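Local structure of dual oxidase maturation factor 1 (Mus musculus, 6WXU) at residues V70-A83 with A241-T254. The protein probably supports the maturation of the dual oxidase DUOX1 and its transport from the endoplasmic reticulum to the plasma membrane. Sequence-based numbering, arbitrary orientation.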
loop_
_atom_site.group_PDB
_atom_site.type_symbol
_atom_site.label_atom_id
_atom_site.label_comp_id
_atom_site.label_asym_id
_atom_site.label_seq_id
_atom_site.Cartn_x
_atom_site.Cartn_y
_atom_site.Cartn_z
ATOM N N VAL B 70 1.563 7.655 32.202
ATOM C CA VAL B 70 0.775 8.784 31.730
ATOM C C VAL B 70 1.203 9.195 30.330
ATOM O O VAL B 70 0.391 9.688 29.542
ATOM C CB VAL B 70 0.892 9.937 32.740
ATOM C CG1 VAL B 70 1.144 11.243 32.043
ATOM C CG2 VAL B 70 -0.355 10.015 33.583
ATOM N N ASN B 71 2.470 8.979 29.984
ATOM C CA ASN B 71 2.953 9.353 28.661
ATOM C C ASN B 71 2.272 8.530 27.576
ATOM O O ASN B 71 1.791 9.075 26.578
ATOM C CB ASN B 71 4.470 9.183 28.603
ATOM C CG ASN B 71 5.086 9.847 27.401
ATOM O OD1 ASN B 71 4.600 9.715 26.283
ATOM N ND2 ASN B 71 6.169 10.572 27.625
ATOM N N PHE B 72 2.223 7.215 27.751
ATOM C CA PHE B 72 1.623 6.328 26.767
ATOM C C PHE B 72 0.122 6.173 26.945
ATOM O O PHE B 72 -0.512 5.470 26.155
ATOM C CB PHE B 72 2.292 4.955 26.824
ATOM C CG PHE B 72 3.770 5.002 26.612
ATOM C CD1 PHE B 72 4.292 5.287 25.369
ATOM C CD2 PHE B 72 4.639 4.764 27.656
ATOM C CE1 PHE B 72 5.648 5.336 25.171
ATOM C CE2 PHE B 72 5.996 4.811 27.463
ATOM C CZ PHE B 72 6.501 5.097 26.218
ATOM N N SER B 73 -0.457 6.806 27.957
ATOM C CA SER B 73 -1.892 6.742 28.151
ATOM C C SER B 73 -2.609 7.547 27.079
ATOM O O SER B 73 -2.025 8.396 26.403
ATOM C CB SER B 73 -2.273 7.265 29.530
ATOM O OG SER B 73 -3.675 7.247 29.699
ATOM N N SER B 74 -3.897 7.272 26.931
ATOM C CA SER B 74 -4.739 7.961 25.968
ATOM C C SER B 74 -5.992 8.480 26.642
ATOM O O SER B 74 -7.083 8.440 26.076
ATOM C CB SER B 74 -5.101 7.049 24.802
ATOM O OG SER B 74 -6.013 6.051 25.212
ATOM N N GLU B 75 -5.864 8.964 27.868
ATOM C CA GLU B 75 -7.000 9.464 28.627
ATOM C C GLU B 75 -6.709 10.851 29.154
ATOM O O GLU B 75 -6.964 11.172 30.314
ATOM C CB GLU B 75 -7.357 8.526 29.770
ATOM C CG GLU B 75 -7.773 7.147 29.323
ATOM C CD GLU B 75 -8.675 6.460 30.322
ATOM O OE1 GLU B 75 -9.419 7.164 31.032
ATOM O OE2 GLU B 75 -8.640 5.217 30.401
ATOM N N TRP B 76 -6.160 11.702 28.294
ATOM C CA TRP B 76 -5.944 13.086 28.683
ATOM C C TRP B 76 -7.232 13.889 28.584
ATOM O O TRP B 76 -7.624 14.563 29.540
ATOM C CB TRP B 76 -4.847 13.697 27.824
ATOM C CG TRP B 76 -3.486 13.279 28.243
ATOM C CD1 TRP B 76 -2.878 12.094 27.979
ATOM C CD2 TRP B 76 -2.557 14.045 29.009
ATOM N NE1 TRP B 76 -1.625 12.072 28.532
ATOM C CE2 TRP B 76 -1.405 13.261 29.171
ATOM C CE3 TRP B 76 -2.587 15.320 29.576
ATOM C CZ2 TRP B 76 -0.294 13.712 29.869
ATOM C CZ3 TRP B 76 -1.487 15.761 30.267
ATOM C CH2 TRP B 76 -0.357 14.962 30.410
ATOM N N SER B 77 -7.908 13.824 27.442
ATOM C CA SER B 77 -9.241 14.391 27.300
ATOM C C SER B 77 -10.165 13.305 26.777
ATOM O O SER B 77 -9.854 12.653 25.779
ATOM C CB SER B 77 -9.244 15.604 26.371
ATOM O OG SER B 77 -8.840 15.251 25.067
ATOM N N VAL B 78 -11.286 13.099 27.461
ATOM C CA VAL B 78 -12.171 11.979 27.182
ATOM C C VAL B 78 -13.603 12.473 27.049
ATOM O O VAL B 78 -14.002 13.461 27.671
ATOM C CB VAL B 78 -12.082 10.894 28.277
ATOM C CG1 VAL B 78 -10.688 10.321 28.346
ATOM C CG2 VAL B 78 -12.481 11.462 29.615
ATOM N N GLY B 79 -14.379 11.771 26.227
ATOM C CA GLY B 79 -15.787 12.064 26.077
ATOM C C GLY B 79 -16.562 10.783 25.855
ATOM O O GLY B 79 -16.000 9.747 25.496
ATOM N N HIS B 80 -17.872 10.868 26.068
ATOM C CA HIS B 80 -18.710 9.678 26.068
ATOM C C HIS B 80 -20.164 10.087 25.902
ATOM O O HIS B 80 -20.597 11.090 26.471
ATOM C CB HIS B 80 -18.529 8.887 27.365
ATOM C CG HIS B 80 -19.323 7.623 27.420
ATOM N ND1 HIS B 80 -18.894 6.450 26.839
ATOM C CD2 HIS B 80 -20.521 7.346 27.987
ATOM C CE1 HIS B 80 -19.793 5.505 27.045
ATOM N NE2 HIS B 80 -20.792 6.023 27.736
ATOM N N VAL B 81 -20.913 9.300 25.130
ATOM C CA VAL B 81 -22.331 9.560 24.908
ATOM C C VAL B 81 -22.977 8.273 24.419
ATOM O O VAL B 81 -22.312 7.397 23.869
ATOM C CB VAL B 81 -22.541 10.721 23.902
ATOM C CG1 VAL B 81 -22.324 10.248 22.483
ATOM C CG2 VAL B 81 -23.918 11.318 24.062
ATOM N N ASN B 82 -24.283 8.154 24.637
ATOM C CA ASN B 82 -25.078 7.020 24.185
ATOM C C ASN B 82 -26.046 7.511 23.120
ATOM O O ASN B 82 -26.880 8.379 23.394
ATOM C CB ASN B 82 -25.828 6.387 25.356
ATOM C CG ASN B 82 -26.857 5.372 24.914
ATOM O OD1 ASN B 82 -26.534 4.216 24.656
ATOM N ND2 ASN B 82 -28.109 5.795 24.840
ATOM N N ALA B 83 -25.942 6.958 21.914
ATOM C CA ALA B 83 -26.706 7.456 20.781
ATOM C C ALA B 83 -27.166 6.301 19.905
ATOM O O ALA B 83 -26.663 5.182 20.003
ATOM C CB ALA B 83 -25.883 8.437 19.945
ATOM N N ALA B 241 -27.534 12.976 19.592
ATOM C CA ALA B 241 -26.700 13.151 20.769
ATOM C C ALA B 241 -25.461 13.959 20.424
ATOM O O ALA B 241 -24.890 13.803 19.342
ATOM C CB ALA B 241 -26.289 11.803 21.354
ATOM N N VAL B 242 -25.049 14.816 21.350
ATOM C CA VAL B 242 -23.829 15.601 21.219
ATOM C C VAL B 242 -22.766 14.987 22.116
ATOM O O VAL B 242 -23.067 14.375 23.145
ATOM C CB VAL B 242 -24.076 17.081 21.569
ATOM C CG1 VAL B 242 -25.405 17.525 21.017
ATOM C CG2 VAL B 242 -24.050 17.287 23.061
ATOM N N LEU B 243 -21.509 15.134 21.717
ATOM C CA LEU B 243 -20.385 14.546 22.432
ATOM C C LEU B 243 -19.509 15.667 22.967
ATOM O O LEU B 243 -18.970 16.462 22.192
ATOM C CB LEU B 243 -19.589 13.614 21.518
ATOM C CG LEU B 243 -18.783 12.473 22.136
ATOM C CD1 LEU B 243 -18.469 11.442 21.087
ATOM C CD2 LEU B 243 -17.506 12.987 22.726
ATOM N N HIS B 244 -19.372 15.731 24.286
ATOM C CA HIS B 244 -18.558 16.735 24.953
ATOM C C HIS B 244 -17.362 16.053 25.592
ATOM O O HIS B 244 -17.512 15.017 26.245
ATOM C CB HIS B 244 -19.365 17.482 26.013
ATOM C CG HIS B 244 -20.426 18.369 25.449
ATOM N ND1 HIS B 244 -21.691 18.454 25.989
ATOM C CD2 HIS B 244 -20.411 19.220 24.396
ATOM C CE1 HIS B 244 -22.409 19.315 25.291
ATOM N NE2 HIS B 244 -21.655 19.794 24.318
ATOM N N THR B 245 -16.180 16.627 25.401
ATOM C CA THR B 245 -14.955 16.093 25.972
ATOM C C THR B 245 -14.486 16.978 27.115
ATOM O O THR B 245 -14.541 18.206 27.025
ATOM C CB THR B 245 -13.853 15.989 24.919
ATOM O OG1 THR B 245 -13.472 17.303 24.505
ATOM C CG2 THR B 245 -14.342 15.212 23.721
ATOM N N HIS B 246 -14.030 16.343 28.193
ATOM C CA HIS B 246 -13.459 17.057 29.326
ATOM C C HIS B 246 -12.107 16.456 29.680
ATOM O O HIS B 246 -11.594 15.609 28.948
ATOM C CB HIS B 246 -14.407 17.010 30.518
ATOM C CG HIS B 246 -14.962 15.649 30.790
ATOM N ND1 HIS B 246 -16.297 15.348 30.642
ATOM C CD2 HIS B 246 -14.361 14.505 31.194
ATOM C CE1 HIS B 246 -16.497 14.078 30.947
ATOM N NE2 HIS B 246 -15.338 13.544 31.285
ATOM N N HIS B 247 -11.522 16.876 30.796
ATOM C CA HIS B 247 -10.191 16.423 31.168
ATOM C C HIS B 247 -10.245 15.014 31.735
ATOM O O HIS B 247 -11.018 14.735 32.653
ATOM C CB HIS B 247 -9.570 17.375 32.182
ATOM C CG HIS B 247 -9.104 18.663 31.587
ATOM N ND1 HIS B 247 -9.425 19.890 32.122
ATOM C CD2 HIS B 247 -8.338 18.914 30.500
ATOM C CE1 HIS B 247 -8.878 20.842 31.390
ATOM N NE2 HIS B 247 -8.212 20.277 30.400
ATOM N N GLY B 248 -9.408 14.134 31.199
ATOM C CA GLY B 248 -9.428 12.744 31.578
ATOM C C GLY B 248 -8.649 12.464 32.841
ATOM O O GLY B 248 -8.213 13.374 33.545
ATOM N N PRO B 249 -8.468 11.181 33.158
ATOM C CA PRO B 249 -7.718 10.834 34.370
ATOM C C PRO B 249 -6.231 11.115 34.274
ATOM O O PRO B 249 -5.617 11.424 35.300
ATOM C CB PRO B 249 -7.994 9.335 34.532
ATOM C CG PRO B 249 -9.232 9.092 33.761
ATOM C CD PRO B 249 -9.154 10.015 32.593
ATOM N N ALA B 250 -5.625 11.012 33.091
ATOM C CA ALA B 250 -4.186 11.238 32.996
ATOM C C ALA B 250 -3.828 12.675 33.337
ATOM O O ALA B 250 -2.764 12.931 33.912
ATOM C CB ALA B 250 -3.683 10.879 31.603
ATOM N N PHE B 251 -4.710 13.617 33.016
ATOM C CA PHE B 251 -4.476 15.013 33.359
ATOM C C PHE B 251 -4.362 15.193 34.868
ATOM O O PHE B 251 -3.376 15.745 35.371
ATOM C CB PHE B 251 -5.605 15.865 32.787
ATOM C CG PHE B 251 -5.334 17.335 32.809
ATOM C CD1 PHE B 251 -4.690 17.946 31.753
ATOM C CD2 PHE B 251 -5.741 18.108 33.875
ATOM C CE1 PHE B 251 -4.447 19.297 31.769
ATOM C CE2 PHE B 251 -5.501 19.457 33.895
ATOM C CZ PHE B 251 -4.853 20.052 32.841
ATOM N N TRP B 252 -5.358 14.712 35.611
ATOM C CA TRP B 252 -5.358 14.910 37.054
ATOM C C TRP B 252 -4.300 14.064 37.745
ATOM O O TRP B 252 -3.773 14.464 38.787
ATOM C CB TRP B 252 -6.738 14.600 37.619
ATOM C CG TRP B 252 -7.830 15.370 36.963
ATOM C CD1 TRP B 252 -8.814 14.871 36.171
ATOM C CD2 TRP B 252 -8.046 16.780 37.034
ATOM N NE1 TRP B 252 -9.636 15.882 35.747
ATOM C CE2 TRP B 252 -9.185 17.065 36.264
ATOM C CE3 TRP B 252 -7.389 17.830 37.677
ATOM C CZ2 TRP B 252 -9.679 18.352 36.120
ATOM C CZ3 TRP B 252 -7.881 19.105 37.532
ATOM C CH2 TRP B 252 -9.015 19.357 36.761
ATOM N N ILE B 253 -3.972 12.900 37.187
ATOM C CA ILE B 253 -2.898 12.091 37.749
ATOM C C ILE B 253 -1.567 12.822 37.638
ATOM O O ILE B 253 -0.781 12.858 38.594
ATOM C CB ILE B 253 -2.855 10.720 37.058
ATOM C CG1 ILE B 253 -3.995 9.840 37.559
ATOM C CG2 ILE B 253 -1.536 10.053 37.301
ATOM C CD1 ILE B 253 -3.943 9.575 39.040
ATOM N N THR B 254 -1.291 13.416 36.474
ATOM C CA THR B 254 -0.063 14.187 36.314
ATOM C C THR B 254 -0.041 15.381 37.256
ATOM O O THR B 254 0.998 15.695 37.845
ATOM C CB THR B 254 0.084 14.644 34.867
ATOM O OG1 THR B 254 0.141 13.497 34.015
ATOM C CG2 THR B 254 1.347 15.450 34.692
#
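Trp76 lays one face of its indole over the methyl of Ala250, a CH-pi contact with Ala250 CB 3.9 Å from the centroid of the five-membered ring and 10° off its normal. The side chain leaves the backbone away from 241-254, but with CG beside its own backbone N (chi1 -77°) the indole folds back over the first turn of the helix. There Trp76 CE3 meets the edge of the Phe251 ring, 4.0 Å from Phe251 CD1, the two side chains crossing at about a right angle. Trp76 NE1 donates to Val70 O at 3.3 Å, tying the indole to the end of helix 50-72, while Leu221 and Phe224 of helix 203-224 pack against it. At the start of helix 249-273, Ala250 N bonds to Glu75 O from above the carbonyl plane, 42° out of it.

Gly248, the N-cap residue, gives its N-H to Trp76 O. Beyond it Val78 and His246 form an antiparallel hydrogen-bonded pair, both bonds 2.9 Å long (N of each to O of the other), with Val78 O also under one face of the imidazole. Further along, side chains take over: Val81 CG2 rests against Val242 O and reaches Ala241 CB at 3.6 Å. Strand 245-247 thus borders strand 77-86 at one margin of the sheet, predicted to be extracellular; backbone bonds lead from it into helix 249-273, and the indole N-H reaches helix 50-72, both predicted transmembrane.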